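Long-range contacts in possible flavin reductase (PDB 2R0X), which probably binds FMN and reduces riboflavin with NADPH as electron donor, on a split-barrel-like fold: residues N71-E76 / P107-A112; D117-E122 / I133-D138. One frame throughout, in Å; residues are numbered along the deposited sequence.

Contact 1 (N71-E76 / P107-A112); sequences NTLTAE and PMLQDA
Asn71 and Leu109 meet through one amide and one backbone N-H. The N of Leu109 donates to OD1 of Asn71 at 2.9 Å, and the bond is almost straight at 175°, but the donor stands above the carbonyl plane, 58° out of it. On the other end of the amide, ND2 of Asn71 reaches O of Pro107 in a weak bond of 3.4 Å. ND2 of Asn115 also donates to OD1 of Asn71, and ND2 of Asn71 gives a bond to O of Ile21, so the buried amide has partners at both ends and its rotation is fixed.

Two van der Waals contacts pair carbon with oxygen: CB of Leu109 lies 3.4 Å from Asn71 OD1, and CB of Ala112 rests 3.5 Å from O of Thr72. The apolar contact is between leucines. With CG anti to the backbone N (chi1 175°), Leu109 carries CD2 to CD2 of Leu73 at 3.5 Å, a tight methyl pair between side chains that cross at about a right angle.

One water joins the far ends, 2.8 Å from Thr74 OG1 and donating to O of Asp111 at 2.7 Å. Thr74 OG1 accepts from Glu76 N, which makes an ST turn; CG2 of Thr74 meets O of Asp111 in the type II beta turn Leu109-Ala112, which leads into the next barrel strand of this split-barrel-like fold.

Contact 2 (D117-E122 / I133-D138); sequences DCEITE and ICKIVD
Cys118 and Ile136 form a non-hydrogen-bonded pair in an antiparallel beta hairpin of the split-barrel-like fold, SG of Cys118 lying 3.9 Å from CG1 of Ile136. The same face carries Ile120 and Cys134. CB of Cys118 packs against CB of Cys134 at 3.7 Å, and Leu68 and Leu48 of the flanking strands touch both cysteines. Ile136 also packs on Phe8 of the second subunit, which brings the hairpin to the dimer interface.

The opposite face is more polar, and Glu119 shows how it is built. Its CB lies near the backbone O of Lys135. With CG anti to the carbonyl carbon (chi1 -68°) and the chain extended beyond, CG passes CG1 of Val137, and CD meets the same methyl at 3.7 Å, the two side chains crossing at about a right angle. Both carboxylate oxygens stay close to that methyl. Lys135 runs alongside, pointing the same way; OE1 of Glu119 and NZ of Lys135 are 4.6 Å apart, not in direct contact, and a water bridges them.

Two classic beta bulges interrupt the pairing. At one, Thr121 and Glu122 both face Ile133, and CG of Glu122 lies against CG1 of Ile133, the two side chains side by side. At the other, Val137 and Asp138 both face Asp117. Asp117 takes Thr104 OG1 at OD1 and Thr103 N at OD2; Asp138 OD2 is hydrogen-bonded to Thr103 OG1. O of Asp117 is gripped twice: Val137 N donates at 2.8 Å in the carbonyl plane, while the bond from Asp138 N to O of Asp117 is longer, at 3.3 Å, and tilted 26° from that plane.

How the contacts relate
After the first three strands and helix 59-65, the chain runs along strand 67-72 into contact 1. It then leaves through helices 78-84 and 90-94 and strand 99-100 before returning at 107-112, so contact 1 closes a loop of 30 residues. Only then does strand 114-126 begin and turn back as strand 129-141. Contact 2 lies in this hairpin; the ten residues between its segments are mostly the same two strands continuing round a tight turn. The two are in series, neither nested nor crossed. Their centres are about 18 Å apart and they do not touch, yet strand 67-72 pairs with strand 114-126. Contact 1 therefore ties the helical excursion to one barrel strand's end, and contact 2 joins that strand's neighbour to the next.

Contact 1 (N71-E76 / P107-A112)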
ATOM      1  N   ASN A  71     -11.223   6.134  -4.485  1.00  4.65           N
ATOM      2  CA  ASN A  71     -12.497   5.415  -4.298  1.00  4.70           C
ATOM      3  C   ASN A  71     -12.217   3.934  -4.071  1.00  4.49           C
ATOM      4  O   ASN A  71     -11.903   3.206  -5.036  1.00  5.99           O
ATOM      5  CB  ASN A  71     -13.359   5.588  -5.564  1.00  5.59           C
ATOM      6  CG  ASN A  71     -13.665   7.023  -5.867  1.00  5.39           C
ATOM      7  OD1 ASN A  71     -14.510   7.642  -5.208  1.00  6.22           O
ATOM      8  ND2 ASN A  71     -12.993   7.575  -6.864  1.00  6.61           N
ATOM      9  N   THR A  72     -12.234   3.539  -2.821  1.00  5.01           N
ATOM     10  CA  THR A  72     -11.922   2.144  -2.468  1.00  4.58           C
ATOM     11  C   THR A  72     -13.141   1.271  -2.754  1.00  4.97           C
ATOM     12  O   THR A  72     -14.263   1.671  -2.429  1.00  6.10           O
ATOM     13  CB  THR A  72     -11.527   2.082  -0.994  1.00  5.31           C
ATOM     14  OG1 THR A  72     -10.461   2.989  -0.737  1.00  6.07           O
ATOM     15  CG2 THR A  72     -11.111   0.627  -0.589  1.00  6.07           C
ATOM     16  N   LEU A  73     -12.939   0.149  -3.428  1.00  5.70           N
ATOM     17  CA  LEU A  73     -14.033  -0.619  -4.000  1.00  5.18           C
ATOM     18  C   LEU A  73     -14.589  -1.678  -3.053  1.00  5.26           C
ATOM     19  O   LEU A  73     -13.857  -2.318  -2.295  1.00  5.51           O
ATOM     20  CB  LEU A  73     -13.590  -1.278  -5.301  1.00  5.04           C
ATOM     21  CG  LEU A  73     -13.127  -0.353  -6.426  1.00  5.82           C
ATOM     22  CD1 LEU A  73     -12.883  -1.138  -7.670  1.00  6.74           C
ATOM     23  CD2 LEU A  73     -14.083   0.808  -6.674  1.00  6.73           C
ATOM     24  N   THR A  74     -15.899  -1.872  -3.170  1.00  5.98           N
ATOM     25  CA  THR A  74     -16.570  -2.985  -2.511  1.00  6.55           C
ATOM     26  C   THR A  74     -16.367  -4.260  -3.327  1.00  6.18           C
ATOM     27  O   THR A  74     -16.005  -4.252  -4.504  1.00  6.57           O
ATOM     28  CB  THR A  74     -18.086  -2.785  -2.353  1.00  6.82           C
ATOM     29  OG1 THR A  74     -18.677  -2.949  -3.629  1.00  7.34           O
ATOM     30  CG2 THR A  74     -18.456  -1.414  -1.739  1.00  7.81           C
ATOM     31  N   ALA A  75     -16.705  -5.381  -2.705  1.00  6.47           N
ATOM     32  CA  ALA A  75     -16.609  -6.716  -3.322  1.00  6.83           C
ATOM     33  C   ALA A  75     -17.480  -6.823  -4.538  1.00  7.00           C
ATOM     34  O   ALA A  75     -17.238  -7.707  -5.361  1.00  9.66           O
ATOM     35  CB  ALA A  75     -16.958  -7.808  -2.301  1.00  8.58           C
ATOM     36  N   GLU A  76     -18.500  -5.959  -4.655  1.00  6.85           N
ATOM     37  CA  GLU A  76     -19.427  -5.967  -5.768  1.00  7.14           C
ATOM     38  C   GLU A  76     -18.944  -5.192  -6.967  1.00  8.41           C
ATOM     39  O   GLU A  76     -19.615  -5.194  -8.007  1.00  9.57           O
ATOM     40  CB  GLU A  76     -20.781  -5.406  -5.319  1.00  9.01           C
ATOM     41  CG  GLU A  76     -21.518  -6.287  -4.322  1.00 10.88           C
ATOM     42  CD  GLU A  76     -20.916  -6.298  -2.930  1.00 12.80           C
ATOM     43  OE1 GLU A  76     -20.547  -5.252  -2.371  1.00 14.63           O
ATOM     44  OE2 GLU A  76     -20.781  -7.403  -2.352  1.00 15.49           O
ATOM     45  N   PRO A 107     -14.160  13.141  -9.090  1.00  7.04           N
ATOM     46  CA  PRO A 107     -15.393  12.350  -9.032  1.00  7.27           C
ATOM     47  C   PRO A 107     -15.403  11.318  -7.898  1.00  6.22           C
ATOM     48  O   PRO A 107     -14.486  10.505  -7.763  1.00  7.29           O
ATOM     49  CB  PRO A 107     -15.420  11.658 -10.384  1.00 10.10           C
ATOM     50  CG  PRO A 107     -14.566  12.446 -11.254  1.00 10.45           C
ATOM     51  CD  PRO A 107     -13.548  13.093 -10.412  1.00  7.64           C
HETATM   52  N   MSE A 108     -16.453  11.391  -7.079  1.00  6.13           N
HETATM   53  CA  MSE A 108     -16.714  10.470  -6.005  1.00  7.07           C
HETATM   54  C   MSE A 108     -17.587   9.344  -6.473  1.00  6.34           C
HETATM   55  O   MSE A 108     -18.709   9.572  -6.925  1.00  7.02           O
HETATM   56  CB  MSE A 108     -17.413  11.164  -4.853  1.00  7.59           C
HETATM   57  CG  MSE A 108     -17.401  10.369  -3.577  1.00 10.93           C
HETATM   58 SE   MSE A 108     -18.667  10.837  -2.229  0.75  8.74          SE
HETATM   59  CE  MSE A 108     -19.934   9.441  -2.500  1.00 14.77           C
ATOM     60  N   LEU A 109     -17.099   8.114  -6.368  1.00  5.88           N
ATOM     61  CA  LEU A 109     -17.840   6.949  -6.773  1.00  5.77           C
ATOM     62  C   LEU A 109     -18.910   6.659  -5.721  1.00  6.27           C
ATOM     63  O   LEU A 109     -18.620   6.397  -4.550  1.00  7.25           O
ATOM     64  CB  LEU A 109     -16.872   5.747  -6.849  1.00  6.43           C
ATOM     65  CG  LEU A 109     -17.515   4.375  -7.166  1.00  6.15           C
ATOM     66  CD1 LEU A 109     -18.282   4.417  -8.460  1.00  8.02           C
ATOM     67  CD2 LEU A 109     -16.436   3.329  -7.202  1.00  7.92           C
ATOM     68  N   GLN A 110     -20.160   6.658  -6.173  0.50  6.42           N
ATOM     69  CA  GLN A 110     -21.272   6.219  -5.361  0.50  6.48           C
ATOM     70  C   GLN A 110     -21.191   4.716  -5.078  0.50  6.65           C
ATOM     71  O   GLN A 110     -20.753   3.929  -5.926  0.50  7.24           O
ATOM     72  CB  GLN A 110     -22.590   6.594  -6.062  0.50  6.43           C
ATOM     73  CG  GLN A 110     -22.840   8.097  -6.077  0.50  7.46           C
ATOM     74  CD  GLN A 110     -23.028   8.664  -4.698  0.50  7.80           C
ATOM     75  OE1 GLN A 110     -23.778   8.111  -3.911  0.50 11.63           O
ATOM     76  NE2 GLN A 110     -22.341   9.746  -4.386  0.50  9.34           N
ATOM     77  N   ASP A 111     -21.696   4.342  -3.900  1.00  7.39           N
ATOM     78  CA  ASP A 111     -21.717   2.942  -3.497  1.00  8.43           C
ATOM     79  C   ASP A 111     -20.317   2.332  -3.337  1.00  7.15           C
ATOM     80  O   ASP A 111     -20.173   1.120  -3.367  1.00  8.61           O
ATOM     81  CB  ASP A 111     -22.579   2.094  -4.476  1.00  9.99           C
ATOM     82  CG  ASP A 111     -23.420   1.009  -3.813  1.00 10.49           C
ATOM     83  OD1 ASP A 111     -23.523   0.967  -2.574  1.00 13.20           O
ATOM     84  OD2 ASP A 111     -23.985   0.183  -4.580  1.00 13.81           O
ATOM     85  N   ALA A 112     -19.309   3.160  -3.139  1.00  7.57           N
ATOM     86  CA  ALA A 112     -17.967   2.682  -2.864  1.00  7.12           C
ATOM     87  C   ALA A 112     -17.815   2.256  -1.405  1.00  6.89           C
ATOM     88  O   ALA A 112     -18.607   2.589  -0.536  1.00  8.89           O
ATOM     89  CB  ALA A 112     -16.944   3.758  -3.188  1.00  8.69           C
TER
HETATM   90  O   HOH W   1     -20.883  -1.377  -4.172  1.00 11.12           O

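Contact 2 (D117-E122 / I133-D138)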
ATOM      1  N   ASP A 117     -11.105  12.221  -0.500  1.00  6.01           N
ATOM      2  CA  ASP A 117     -10.884  13.352  -1.429  1.00  5.95           C
ATOM      3  C   ASP A 117      -9.634  14.090  -0.979  1.00  5.27           C
ATOM      4  O   ASP A 117      -9.517  14.383   0.186  1.00  6.36           O
ATOM      5  CB  ASP A 117     -12.107  14.292  -1.392  1.00  6.08           C
ATOM      6  CG  ASP A 117     -12.214  15.139  -2.643  1.00  6.28           C
ATOM      7  OD1 ASP A 117     -11.421  14.936  -3.575  1.00  7.02           O
ATOM      8  OD2 ASP A 117     -13.124  16.002  -2.676  1.00  8.62           O
ATOM      9  N   CYS A 118      -8.725  14.307  -1.921  1.00  5.62           N
ATOM     10  CA  CYS A 118      -7.367  14.708  -1.600  1.00  6.86           C
ATOM     11  C   CYS A 118      -6.822  15.814  -2.474  1.00  6.17           C
ATOM     12  O   CYS A 118      -7.172  15.998  -3.624  1.00  7.10           O
ATOM     13  CB  CYS A 118      -6.428  13.510  -1.774  1.00  6.71           C
ATOM     14  SG  CYS A 118      -6.839  11.997  -0.877  1.00  7.82           S
ATOM     15  N   GLU A 119      -5.892  16.537  -1.847  1.00  6.67           N
ATOM     16  CA  GLU A 119      -5.019  17.462  -2.546  1.00  6.63           C
ATOM     17  C   GLU A 119      -3.673  16.802  -2.758  1.00  7.13           C
ATOM     18  O   GLU A 119      -3.138  16.197  -1.835  1.00  9.21           O
ATOM     19  CB  GLU A 119      -4.826  18.746  -1.717  1.00  8.01           C
ATOM     20  CG  GLU A 119      -6.112  19.578  -1.627  1.00  9.63           C
ATOM     21  CD  GLU A 119      -6.084  20.711  -0.635  1.00 10.23           C
ATOM     22  OE1 GLU A 119      -5.120  20.847   0.157  1.00 14.08           O
ATOM     23  OE2 GLU A 119      -7.104  21.445  -0.627  1.00 12.06           O
ATOM     24  N   ILE A 120      -3.117  16.920  -3.969  1.00  7.28           N
ATOM     25  CA  ILE A 120      -1.808  16.293  -4.276  1.00  8.02           C
ATOM     26  C   ILE A 120      -0.797  17.334  -3.867  1.00  7.56           C
ATOM     27  O   ILE A 120      -0.482  18.254  -4.620  1.00  9.86           O
ATOM     28  CB  ILE A 120      -1.682  15.930  -5.752  1.00  8.50           C
ATOM     29  CG1 ILE A 120      -2.805  14.975  -6.194  1.00  9.48           C
ATOM     30  CG2 ILE A 120      -0.293  15.304  -6.043  1.00  9.55           C
ATOM     31  CD1 ILE A 120      -2.808  14.633  -7.635  1.00 10.18           C
ATOM     32  N   THR A 121      -0.269  17.160  -2.679  0.50  7.74           N
ATOM     33  CA  THR A 121       0.545  18.139  -2.060  0.50  8.95           C
ATOM     34  C   THR A 121       1.929  18.191  -2.713  0.50  8.30           C
ATOM     35  O   THR A 121       2.472  19.268  -2.959  0.50  8.26           O
ATOM     36  CB  THR A 121       0.606  17.801  -0.598  0.50 10.13           C
ATOM     37  OG1 THR A 121      -0.756  17.577  -0.133  0.50 10.42           O
ATOM     38  CG2 THR A 121       1.293  18.921   0.152  0.50 11.30           C
ATOM     39  N   GLU A 122       2.492  17.025  -3.016  1.00  8.01           N
ATOM     40  CA  GLU A 122       3.795  16.940  -3.667  1.00  8.81           C
ATOM     41  C   GLU A 122       3.860  15.638  -4.481  1.00  7.47           C
ATOM     42  O   GLU A 122       3.087  14.693  -4.274  1.00  8.38           O
ATOM     43  CB  GLU A 122       4.920  17.115  -2.658  1.00 11.60           C
ATOM     44  CG  GLU A 122       5.096  15.994  -1.754  1.00 13.92           C
ATOM     45  CD  GLU A 122       6.288  16.080  -0.811  1.00 16.59           C
ATOM     46  OE1 GLU A 122       7.084  17.035  -0.890  1.00 18.88           O
ATOM     47  OE2 GLU A 122       6.434  15.151  -0.010  1.00 20.94           O
ATOM     48  N   ILE A 133       1.780  12.352  -3.108  0.50  6.34           N
ATOM     49  CA  ILE A 133       1.542  12.560  -1.686  0.50  6.03           C
ATOM     50  C   ILE A 133       0.282  13.365  -1.554  0.50  7.59           C
ATOM     51  O   ILE A 133       0.192  14.459  -2.125  0.50  9.21           O
ATOM     52  CB  ILE A 133       2.678  13.348  -1.020  0.50  7.20           C
ATOM     53  CG1 ILE A 133       3.979  12.579  -1.130  0.50  9.15           C
ATOM     54  CG2 ILE A 133       2.378  13.604   0.414  0.50  8.00           C
ATOM     55  CD1 ILE A 133       3.902  11.183  -0.628  0.50  9.82           C
ATOM     56  N   CYS A 134      -0.684  12.828  -0.822  1.00  7.26           N
ATOM     57  CA  CYS A 134      -2.050  13.352  -0.907  1.00  8.94           C
ATOM     58  C   CYS A 134      -2.632  13.654   0.467  1.00  8.72           C
ATOM     59  O   CYS A 134      -3.006  12.750   1.202  1.00 10.45           O
ATOM     60  CB  CYS A 134      -2.922  12.301  -1.598  1.00 10.31           C
ATOM     61  SG  CYS A 134      -2.429  11.923  -3.292  1.00 12.70           S
ATOM     62  N   LYS A 135      -2.801  14.935   0.749  1.00  7.98           N
ATOM     63  CA  LYS A 135      -3.451  15.369   1.962  1.00  7.94           C
ATOM     64  C   LYS A 135      -4.952  15.129   1.800  1.00  6.71           C
ATOM     65  O   LYS A 135      -5.559  15.598   0.845  1.00  7.55           O
ATOM     66  CB  LYS A 135      -3.187  16.852   2.204  1.00  9.05           C
ATOM     67  CG  LYS A 135      -3.864  17.362   3.437  1.00 10.98           C
ATOM     68  CD  LYS A 135      -3.730  18.908   3.561  1.00 14.39           C
ATOM     69  CE  LYS A 135      -4.525  19.430   4.679  1.00 18.53           C
ATOM     70  NZ  LYS A 135      -4.305  20.916   4.692  1.00 22.34           N
ATOM     71  N   ILE A 136      -5.559  14.469   2.759  1.00  7.00           N
ATOM     72  CA  ILE A 136      -7.000  14.163   2.722  1.00  7.77           C
ATOM     73  C   ILE A 136      -7.786  15.365   3.215  1.00  6.97           C
ATOM     74  O   ILE A 136      -7.545  15.872   4.302  1.00  9.08           O
ATOM     75  CB  ILE A 136      -7.345  12.915   3.552  1.00  8.43           C
ATOM     76  CG1 ILE A 136      -6.558  11.705   2.995  1.00 10.18           C
ATOM     77  CG2 ILE A 136      -8.831  12.666   3.565  1.00 10.74           C
ATOM     78  CD1 ILE A 136      -6.458  10.602   3.992  1.00 11.09           C
ATOM     79  N   VAL A 137      -8.715  15.844   2.400  1.00  7.55           N
ATOM     80  CA  VAL A 137      -9.519  17.009   2.758  1.00  7.71           C
ATOM     81  C   VAL A 137     -11.001  16.696   2.940  1.00  8.56           C
ATOM     82  O   VAL A 137     -11.711  17.549   3.468  1.00  9.81           O
ATOM     83  CB  VAL A 137      -9.318  18.178   1.793  1.00  8.69           C
ATOM     84  CG1 VAL A 137      -7.832  18.632   1.823  1.00 10.45           C
ATOM     85  CG2 VAL A 137      -9.743  17.818   0.376  1.00 10.01           C
ATOM     86  N   ASP A 138     -11.476  15.496   2.574  1.00  7.77           N
ATOM     87  CA  ASP A 138     -12.853  15.115   2.836  1.00  8.60           C
ATOM     88  C   ASP A 138     -12.892  13.583   2.741  1.00  8.72           C
ATOM     89  O   ASP A 138     -12.123  12.996   2.012  1.00  8.32           O
ATOM     90  CB  ASP A 138     -13.801  15.820   1.813  1.00 10.46           C
ATOM     91  CG  ASP A 138     -15.198  16.010   2.288  1.00 14.76           C
ATOM     92  OD1 ASP A 138     -15.609  15.368   3.281  1.00 15.65           O
ATOM     93  OD2 ASP A 138     -15.909  16.815   1.612  1.00 14.76           O
TER
HETATM   94  O   HOH W   2      -5.395  22.186   2.530  1.00 25.78           O